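Local atomic coordinates of Melibiose/raffinose/stachyose-binding protein MelE (Bacillus subtilis subsp. subtilis str. 168, PDB entry 4R6H), a protein that binds melibiose, raffinose and stachyose as the solute-binding component of the MelEDC-MsmX ABC transporter that imports these sugars. Residues 166-171 and 237-243; 257-263 and 281-287; 336-341 and 352-356. All coordinates share one frame; numbering follows the deposited sequence.

Interaction 1: 166-171 and 237-243; sequences FIKALR and QMQKEKL
The Phe166 ring meets the methyl end of Met238: CE2 lies 4.0 Å from Met238 CE, which comes in obliquely. One face of the ring carries Leu170 CD1 from the next turn of the same helix, 4.2 Å above the plane and displaced toward the rim. Phe184 and Phe267 make edge-to-face contacts with the ring. The other flat group is the Arg171 guanidinium, with Lys168 CA over one face. A bend at chi3 (-45°) turns the guanidinium back toward Lys168, while CD runs past Glu241 OE1. The opposite charges stay apart, with Arg171 NH2 5.1 Å from Glu241 OE1. Any attraction between them is therefore probably weak.

The contact joins helix 163-177 to the C-terminal end of helix 229-240, which closes in a Schellman motif. Lys242, at positive phi, is the C-prime residue. Leu243 N bonds to Met238 O, and Lys242 N to Gln239 O. This turn brings Leu243 back against the neighbouring helix. Its CB packs 4.0 Å from Leu170 CB, and its CD2 lies 3.8 Å from Leu170 O. Leu243 CD1 reaches Ile167 CG2 and Arg171 CG. Met238 is extended beyond CG (chi2 172°, chi3 168°), which carries CE in among Phe166, Ile167 and Leu170. It crosses Ile167 at about a right angle, with CE 4.0 Å from Ile167 CG1. Strand 182-185 also touches Leu170 and Met238 through Phe184.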
# COMPACT_ATOMS: atom_id res chain seq x y z
N PHE A 166 -21.56 2.35 -1.87
CA PHE A 166 -20.87 1.11 -2.25
C PHE A 166 -21.75 -0.12 -2.00
O PHE A 166 -21.97 -0.95 -2.85
CB PHE A 166 -19.52 1.07 -1.48
CG PHE A 166 -18.68 -0.16 -1.75
CD1 PHE A 166 -18.51 -0.73 -3.01
CD2 PHE A 166 -18.01 -0.76 -0.68
CE1 PHE A 166 -17.75 -1.86 -3.20
CE2 PHE A 166 -17.21 -1.86 -0.87
CZ PHE A 166 -17.09 -2.42 -2.13
N ILE A 167 -22.24 -0.22 -0.76
CA ILE A 167 -23.08 -1.35 -0.37
C ILE A 167 -24.36 -1.38 -1.25
O ILE A 167 -24.76 -2.44 -1.69
CB ILE A 167 -23.41 -1.29 1.12
CG1 ILE A 167 -22.14 -1.50 1.93
CG2 ILE A 167 -24.51 -2.31 1.46
CD1 ILE A 167 -22.36 -1.21 3.39
N LYS A 168 -24.93 -0.21 -1.52
CA LYS A 168 -26.10 -0.14 -2.40
C LYS A 168 -25.76 -0.68 -3.81
O LYS A 168 -26.50 -1.51 -4.37
CB LYS A 168 -26.62 1.27 -2.48
CG LYS A 168 -27.92 1.42 -3.27
CD LYS A 168 -28.46 2.83 -3.00
CE LYS A 168 -29.47 3.28 -4.03
NZ LYS A 168 -29.86 4.68 -3.71
N ALA A 169 -24.59 -0.31 -4.32
CA ALA A 169 -24.16 -0.89 -5.60
C ALA A 169 -24.04 -2.40 -5.57
O ALA A 169 -24.39 -3.09 -6.51
CB ALA A 169 -22.83 -0.27 -6.04
N LEU A 170 -23.46 -2.94 -4.48
CA LEU A 170 -23.34 -4.38 -4.33
C LEU A 170 -24.69 -5.05 -4.36
O LEU A 170 -24.88 -6.06 -4.98
CB LEU A 170 -22.58 -4.73 -3.01
CG LEU A 170 -21.16 -4.17 -2.90
CD1 LEU A 170 -20.55 -4.71 -1.63
CD2 LEU A 170 -20.31 -4.52 -4.12
N ARG A 171 -25.65 -4.45 -3.62
CA ARG A 171 -27.02 -4.98 -3.62
C ARG A 171 -27.62 -4.95 -5.02
O ARG A 171 -28.27 -5.91 -5.45
CB ARG A 171 -27.89 -4.18 -2.64
CG ARG A 171 -27.57 -4.50 -1.19
CD ARG A 171 -28.77 -4.30 -0.26
NE ARG A 171 -29.41 -3.04 -0.56
CZ ARG A 171 -29.00 -1.86 -0.12
NH1 ARG A 171 -29.65 -0.78 -0.50
NH2 ARG A 171 -27.98 -1.75 0.74
N GLN A 237 -22.52 -7.87 7.37
CA GLN A 237 -23.63 -7.54 6.45
C GLN A 237 -23.38 -8.04 5.05
O GLN A 237 -24.22 -8.71 4.42
CB GLN A 237 -23.85 -6.05 6.41
CG GLN A 237 -24.41 -5.49 7.67
CD GLN A 237 -24.39 -3.99 7.67
OE1 GLN A 237 -24.47 -3.33 6.60
NE2 GLN A 237 -24.28 -3.42 8.86
N MET A 238 -22.18 -7.79 4.55
CA MET A 238 -21.87 -8.24 3.20
C MET A 238 -21.92 -9.75 3.11
O MET A 238 -22.41 -10.30 2.15
CB MET A 238 -20.46 -7.74 2.80
CG MET A 238 -20.40 -6.24 2.72
SD MET A 238 -18.68 -5.65 2.48
CE MET A 238 -18.96 -3.94 2.07
N GLN A 239 -21.38 -10.45 4.10
CA GLN A 239 -21.46 -11.90 4.09
C GLN A 239 -22.92 -12.38 4.12
O GLN A 239 -23.38 -13.16 3.30
CB GLN A 239 -20.70 -12.46 5.27
CG GLN A 239 -20.67 -13.97 5.33
CD GLN A 239 -20.37 -14.49 6.72
OE1 GLN A 239 -21.01 -14.09 7.69
NE2 GLN A 239 -19.41 -15.39 6.82
N LYS A 240 -23.66 -11.91 5.10
CA LYS A 240 -25.03 -12.42 5.27
C LYS A 240 -25.91 -12.16 4.06
O LYS A 240 -26.74 -13.02 3.70
CB LYS A 240 -25.67 -11.83 6.51
CG LYS A 240 -26.82 -12.69 7.02
CD LYS A 240 -27.40 -12.15 8.31
CE LYS A 240 -28.66 -12.92 8.73
NZ LYS A 240 -29.54 -12.08 9.60
N GLU A 241 -25.72 -10.99 3.45
CA GLU A 241 -26.53 -10.53 2.31
C GLU A 241 -26.03 -11.01 0.97
O GLU A 241 -26.57 -10.61 -0.07
CB GLU A 241 -26.59 -9.05 2.32
CG GLU A 241 -27.26 -8.50 3.59
CD GLU A 241 -27.15 -7.02 3.74
OE1 GLU A 241 -27.10 -6.32 2.71
OE2 GLU A 241 -27.11 -6.51 4.89
N LYS A 242 -25.04 -11.88 0.99
CA LYS A 242 -24.45 -12.51 -0.19
C LYS A 242 -23.89 -11.46 -1.13
O LYS A 242 -24.02 -11.58 -2.36
CB LYS A 242 -25.46 -13.44 -0.89
CG LYS A 242 -26.00 -14.53 0.05
CD LYS A 242 -27.37 -14.14 0.61
CE LYS A 242 -27.84 -15.09 1.71
NZ LYS A 242 -27.91 -16.50 1.26
N LEU A 243 -23.25 -10.45 -0.55
CA LEU A 243 -22.60 -9.38 -1.38
C LEU A 243 -21.13 -9.68 -1.60
O LEU A 243 -20.49 -9.05 -2.42
CB LEU A 243 -22.74 -8.06 -0.72
CG LEU A 243 -24.19 -7.69 -0.35
CD1 LEU A 243 -24.27 -6.34 0.33
CD2 LEU A 243 -25.08 -7.79 -1.57

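Interaction 2: 257-263 and 281-287; sequences IELMAQN and INPNVKV
Asn282 OD1 is gripped by two donors of Asn284, while the other end of the same amide bonds to Ala261. Asn284 N comes from above the carbonyl plane, and Asn284 ND2 lies in that plane. The bond from Asn284 N makes an Asx turn, and a type I beta turn runs from Asn282 to Val285. With CG anti to the backbone N (chi1 -174°), the Asn282 amide points its ND2 at the end of helix 256-261. Ala261 O accepts from Asn282 ND2 at 2.9 Å, with an N-H...O angle of 158°. The donor approaches nearly along the C=O axis, and the oxygen lies close to the amide plane of Asn282. ND2 thus ties the turn to the helix end, while OD1 holds the turn itself together. With an alanine at Asn282, Ala261 O would probably lose this donor and Asn284 N and ND2 their shared acceptor, leaving the turn less tied to the helix.

That helix ends in a Schellman motif with Asn263, at positive phi, as C-prime residue. Asn263 ND2 lies 3.6 Å from Val285 CG2, while its OD1 bonds to Asn148 on strand 141-148. Val285 sits over the helix end, with CG2 3.5 Å from Ala261 O. Ala261 CB packs on Ile281 CG2 at 4.0 Å. Ile257 CG2 and Ile281 CD1 are 3.4 Å apart, closer than usual van der Waals contact.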
# COMPACT_ATOMS: atom_id res chain seq x y z
N ILE A 257 -7.51 -13.38 -11.22
CA ILE A 257 -7.35 -12.87 -12.58
C ILE A 257 -8.34 -13.58 -13.51
O ILE A 257 -9.04 -12.90 -14.29
CB ILE A 257 -5.93 -13.02 -13.10
CG1 ILE A 257 -4.98 -12.08 -12.34
CG2 ILE A 257 -5.87 -12.76 -14.59
CD1 ILE A 257 -3.51 -12.38 -12.53
N GLU A 258 -8.39 -14.90 -13.45
CA GLU A 258 -9.29 -15.66 -14.33
C GLU A 258 -10.76 -15.28 -14.07
O GLU A 258 -11.53 -15.05 -15.03
CB GLU A 258 -9.11 -17.20 -14.18
CG GLU A 258 -10.13 -18.03 -14.98
CD GLU A 258 -9.83 -19.53 -15.10
OE1 GLU A 258 -8.74 -19.95 -14.66
OE2 GLU A 258 -10.68 -20.29 -15.65
N LEU A 259 -11.17 -15.14 -12.82
CA LEU A 259 -12.56 -14.80 -12.54
C LEU A 259 -12.90 -13.38 -13.01
O LEU A 259 -13.97 -13.14 -13.60
CB LEU A 259 -12.92 -14.93 -11.06
CG LEU A 259 -12.96 -16.34 -10.54
CD1 LEU A 259 -13.06 -16.27 -9.01
CD2 LEU A 259 -14.11 -17.16 -11.12
N MET A 260 -12.00 -12.42 -12.79
CA MET A 260 -12.22 -11.07 -13.23
C MET A 260 -12.31 -11.01 -14.77
O MET A 260 -13.17 -10.34 -15.32
CB MET A 260 -11.10 -10.18 -12.66
CG MET A 260 -11.28 -8.67 -12.81
SD MET A 260 -12.85 -7.94 -12.25
CE MET A 260 -12.37 -6.86 -10.95
N ALA A 261 -11.43 -11.74 -15.44
CA ALA A 261 -11.43 -11.79 -16.92
C ALA A 261 -12.67 -12.46 -17.48
O ALA A 261 -12.96 -12.29 -18.66
CB ALA A 261 -10.22 -12.53 -17.39
N GLN A 262 -13.38 -13.25 -16.68
CA GLN A 262 -14.60 -13.92 -17.12
C GLN A 262 -15.85 -13.13 -16.75
O GLN A 262 -16.96 -13.65 -16.82
CB GLN A 262 -14.63 -15.33 -16.53
CG GLN A 262 -13.62 -16.22 -17.17
CD GLN A 262 -13.41 -17.54 -16.42
OE1 GLN A 262 -14.08 -17.84 -15.43
NE2 GLN A 262 -12.47 -18.33 -16.90
N ASN A 263 -15.70 -11.84 -16.37
CA ASN A 263 -16.86 -11.03 -15.99
C ASN A 263 -17.66 -11.63 -14.82
O ASN A 263 -18.89 -11.43 -14.73
CB ASN A 263 -17.79 -10.78 -17.20
CG ASN A 263 -17.17 -9.83 -18.21
OD1 ASN A 263 -17.01 -8.63 -17.95
ND2 ASN A 263 -16.83 -10.36 -19.36
N ILE A 281 -5.34 -11.54 -20.81
CA ILE A 281 -6.13 -12.76 -20.99
C ILE A 281 -7.44 -12.48 -21.77
O ILE A 281 -7.89 -13.27 -22.62
CB ILE A 281 -6.44 -13.38 -19.61
CG1 ILE A 281 -5.13 -14.01 -19.06
CG2 ILE A 281 -7.53 -14.41 -19.70
CD1 ILE A 281 -5.12 -14.13 -17.56
N ASN A 282 -8.09 -11.39 -21.43
CA ASN A 282 -9.32 -10.98 -22.10
C ASN A 282 -9.31 -9.45 -22.25
O ASN A 282 -9.77 -8.74 -21.36
CB ASN A 282 -10.54 -11.41 -21.30
CG ASN A 282 -11.83 -11.13 -22.03
OD1 ASN A 282 -11.81 -10.51 -23.11
ND2 ASN A 282 -12.96 -11.52 -21.44
N PRO A 283 -8.88 -8.95 -23.44
CA PRO A 283 -8.82 -7.51 -23.67
C PRO A 283 -10.19 -6.83 -23.69
O PRO A 283 -10.24 -5.63 -23.62
CB PRO A 283 -8.11 -7.40 -25.04
CG PRO A 283 -8.26 -8.70 -25.66
CD PRO A 283 -8.36 -9.73 -24.57
N ASN A 284 -11.27 -7.62 -23.74
CA ASN A 284 -12.59 -7.07 -23.70
C ASN A 284 -13.06 -6.68 -22.31
O ASN A 284 -14.09 -6.06 -22.20
CB ASN A 284 -13.60 -8.04 -24.25
CG ASN A 284 -13.32 -8.38 -25.68
OD1 ASN A 284 -13.42 -7.50 -26.54
ND2 ASN A 284 -12.87 -9.60 -25.94
N VAL A 285 -12.31 -7.04 -21.27
CA VAL A 285 -12.66 -6.63 -19.91
C VAL A 285 -11.75 -5.51 -19.45
O VAL A 285 -10.53 -5.67 -19.44
CB VAL A 285 -12.53 -7.81 -18.92
CG1 VAL A 285 -12.79 -7.41 -17.46
CG2 VAL A 285 -13.50 -8.91 -19.32
N LYS A 286 -12.36 -4.39 -19.09
CA LYS A 286 -11.67 -3.19 -18.68
C LYS A 286 -11.85 -3.04 -17.17
O LYS A 286 -12.98 -2.86 -16.68
CB LYS A 286 -12.22 -1.94 -19.37
CG LYS A 286 -12.30 -1.99 -20.90
CD LYS A 286 -10.94 -2.13 -21.56
CE LYS A 286 -11.04 -2.03 -23.08
NZ LYS A 286 -11.45 -0.67 -23.54
N VAL A 287 -10.76 -3.15 -16.45
CA VAL A 287 -10.73 -2.98 -14.99
C VAL A 287 -10.22 -1.58 -14.70
O VAL A 287 -9.18 -1.16 -15.20
CB VAL A 287 -9.81 -4.01 -14.31
CG1 VAL A 287 -9.76 -3.78 -12.80
CG2 VAL A 287 -10.30 -5.42 -14.65
O HOH W 1 -16.46 -8.50 -21.90

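Interaction 3: 336-341 and 352-356; sequences AKQMAE and VKADI
An inverse gamma turn centred on Asp355 lies beside helix 333-343, in the loop that leads to helix 359-364. Its backbone is held by the helix: Asp355 N bonds to Glu341 OE2 at 2.8 Å, with an N-H...O angle of 165°. The donor meets the anti side of the oxygen, 30° out of the carboxylate plane. Lys337 NZ grips the same oxygen from the syn side, also at 2.8 Å, in a salt bridge one helical turn apart. The Lys337 chain runs straight until a bend at chi4 (-71°) turns NZ to the carboxylate. These two bonds probably limit rotation of the Glu341 group.

Next to the salt bridge the packing is apolar. Ala340 CB touches Ala354 CB at 3.9 Å, and Ala336 CB meets Val352 CG2 at 4.0 Å. Val352 CG1 lies against Lys337, 3.8 Å from its CB. Lys337 CE passes 3.7 Å from Lys353 O. On another side of the helix, Gln338 and Met339 face helix 44-60. The contact is an irregular loop folded back along its preceding helix, with an i to i+4 Lys-Glu salt bridge whose carboxylate also takes a backbone N-H.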
# COMPACT_ATOMS: atom_id res chain seq x y z
N ALA A 336 13.79 7.25 -13.48
CA ALA A 336 12.62 7.20 -12.59
C ALA A 336 11.42 6.66 -13.31
O ALA A 336 10.65 5.90 -12.73
CB ALA A 336 12.33 8.56 -12.00
N LYS A 337 11.28 7.00 -14.59
CA LYS A 337 10.15 6.48 -15.38
C LYS A 337 10.27 4.98 -15.56
O LYS A 337 9.30 4.21 -15.35
CB LYS A 337 10.09 7.20 -16.74
CG LYS A 337 8.95 6.78 -17.65
CD LYS A 337 8.99 7.62 -18.92
CE LYS A 337 7.81 7.37 -19.84
NZ LYS A 337 7.86 6.04 -20.49
N GLN A 338 11.47 4.52 -15.91
CA GLN A 338 11.73 3.11 -16.09
C GLN A 338 11.46 2.29 -14.83
O GLN A 338 10.75 1.26 -14.84
CB GLN A 338 13.14 2.90 -16.62
CG GLN A 338 13.49 1.47 -16.89
CD GLN A 338 14.91 1.33 -17.42
OE1 GLN A 338 15.57 2.32 -17.67
NE2 GLN A 338 15.37 0.10 -17.52
N MET A 339 12.02 2.75 -13.71
CA MET A 339 11.81 2.03 -12.47
C MET A 339 10.33 2.01 -12.05
O MET A 339 9.81 0.98 -11.69
CB MET A 339 12.69 2.60 -11.37
CG MET A 339 12.75 1.79 -10.10
SD MET A 339 13.63 0.21 -10.27
CE MET A 339 12.30 -0.98 -10.26
N ALA A 340 9.66 3.17 -12.14
CA ALA A 340 8.25 3.22 -11.78
C ALA A 340 7.40 2.30 -12.62
O ALA A 340 6.55 1.56 -12.09
CB ALA A 340 7.76 4.67 -11.84
N GLU A 341 7.63 2.30 -13.93
CA GLU A 341 6.87 1.40 -14.78
C GLU A 341 7.03 -0.09 -14.42
O GLU A 341 6.09 -0.87 -14.48
CB GLU A 341 7.23 1.65 -16.25
CG GLU A 341 6.63 2.96 -16.74
CD GLU A 341 7.02 3.38 -18.15
OE1 GLU A 341 7.69 2.60 -18.86
OE2 GLU A 341 6.65 4.51 -18.54
N VAL A 352 7.79 13.33 -13.82
CA VAL A 352 7.91 11.99 -14.40
C VAL A 352 6.53 11.42 -14.57
O VAL A 352 5.76 11.30 -13.61
CB VAL A 352 8.67 11.04 -13.47
CG1 VAL A 352 8.76 9.65 -14.10
CG2 VAL A 352 10.04 11.61 -13.17
N LYS A 353 6.18 11.06 -15.79
CA LYS A 353 4.87 10.53 -16.03
C LYS A 353 5.01 9.11 -16.54
O LYS A 353 5.09 8.85 -17.74
CB LYS A 353 4.06 11.43 -16.97
CG LYS A 353 3.61 12.75 -16.34
CD LYS A 353 2.47 12.48 -15.36
CE LYS A 353 1.78 13.75 -14.88
NZ LYS A 353 0.72 13.42 -13.88
N ALA A 354 5.04 8.17 -15.61
CA ALA A 354 5.17 6.75 -15.90
C ALA A 354 3.93 6.27 -16.66
O ALA A 354 2.81 6.58 -16.25
CB ALA A 354 5.31 5.93 -14.64
N ASP A 355 4.16 5.53 -17.74
CA ASP A 355 3.09 5.00 -18.58
C ASP A 355 2.61 3.70 -17.99
O ASP A 355 3.09 2.62 -18.33
CB ASP A 355 3.62 4.86 -20.00
CG ASP A 355 2.60 4.30 -20.97
OD1 ASP A 355 1.45 4.12 -20.59
OD2 ASP A 355 2.98 3.98 -22.12
N ILE A 356 1.71 3.80 -17.01
CA ILE A 356 1.21 2.64 -16.29
C ILE A 356 -0.27 2.41 -16.64
O ILE A 356 -0.98 3.34 -17.11
CB ILE A 356 1.40 2.79 -14.74
CG1 ILE A 356 0.56 3.98 -14.20
CG2 ILE A 356 2.89 2.98 -14.41
CD1 ILE A 356 0.61 4.16 -12.71

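Overall arrangement
The three contacts follow one another along the chain without overlap. Interactions 1 and 2 have centres 22 Å apart, and their nearest atoms are about 11 Å apart. Each involves a helix that ends in a Schellman motif, and helices 229-240 and 256-261 are consecutive. The mixed sheet lies next to both: strand 182-185 meets interaction 1, and strands 141-148 and 265-269 meet interaction 2. Interaction 3 is more distant, its centre 25 Å from that of interaction 2 and 37 Å from that of interaction 1. The structure is of an open conformation; none of the three contacts includes a bound sugar.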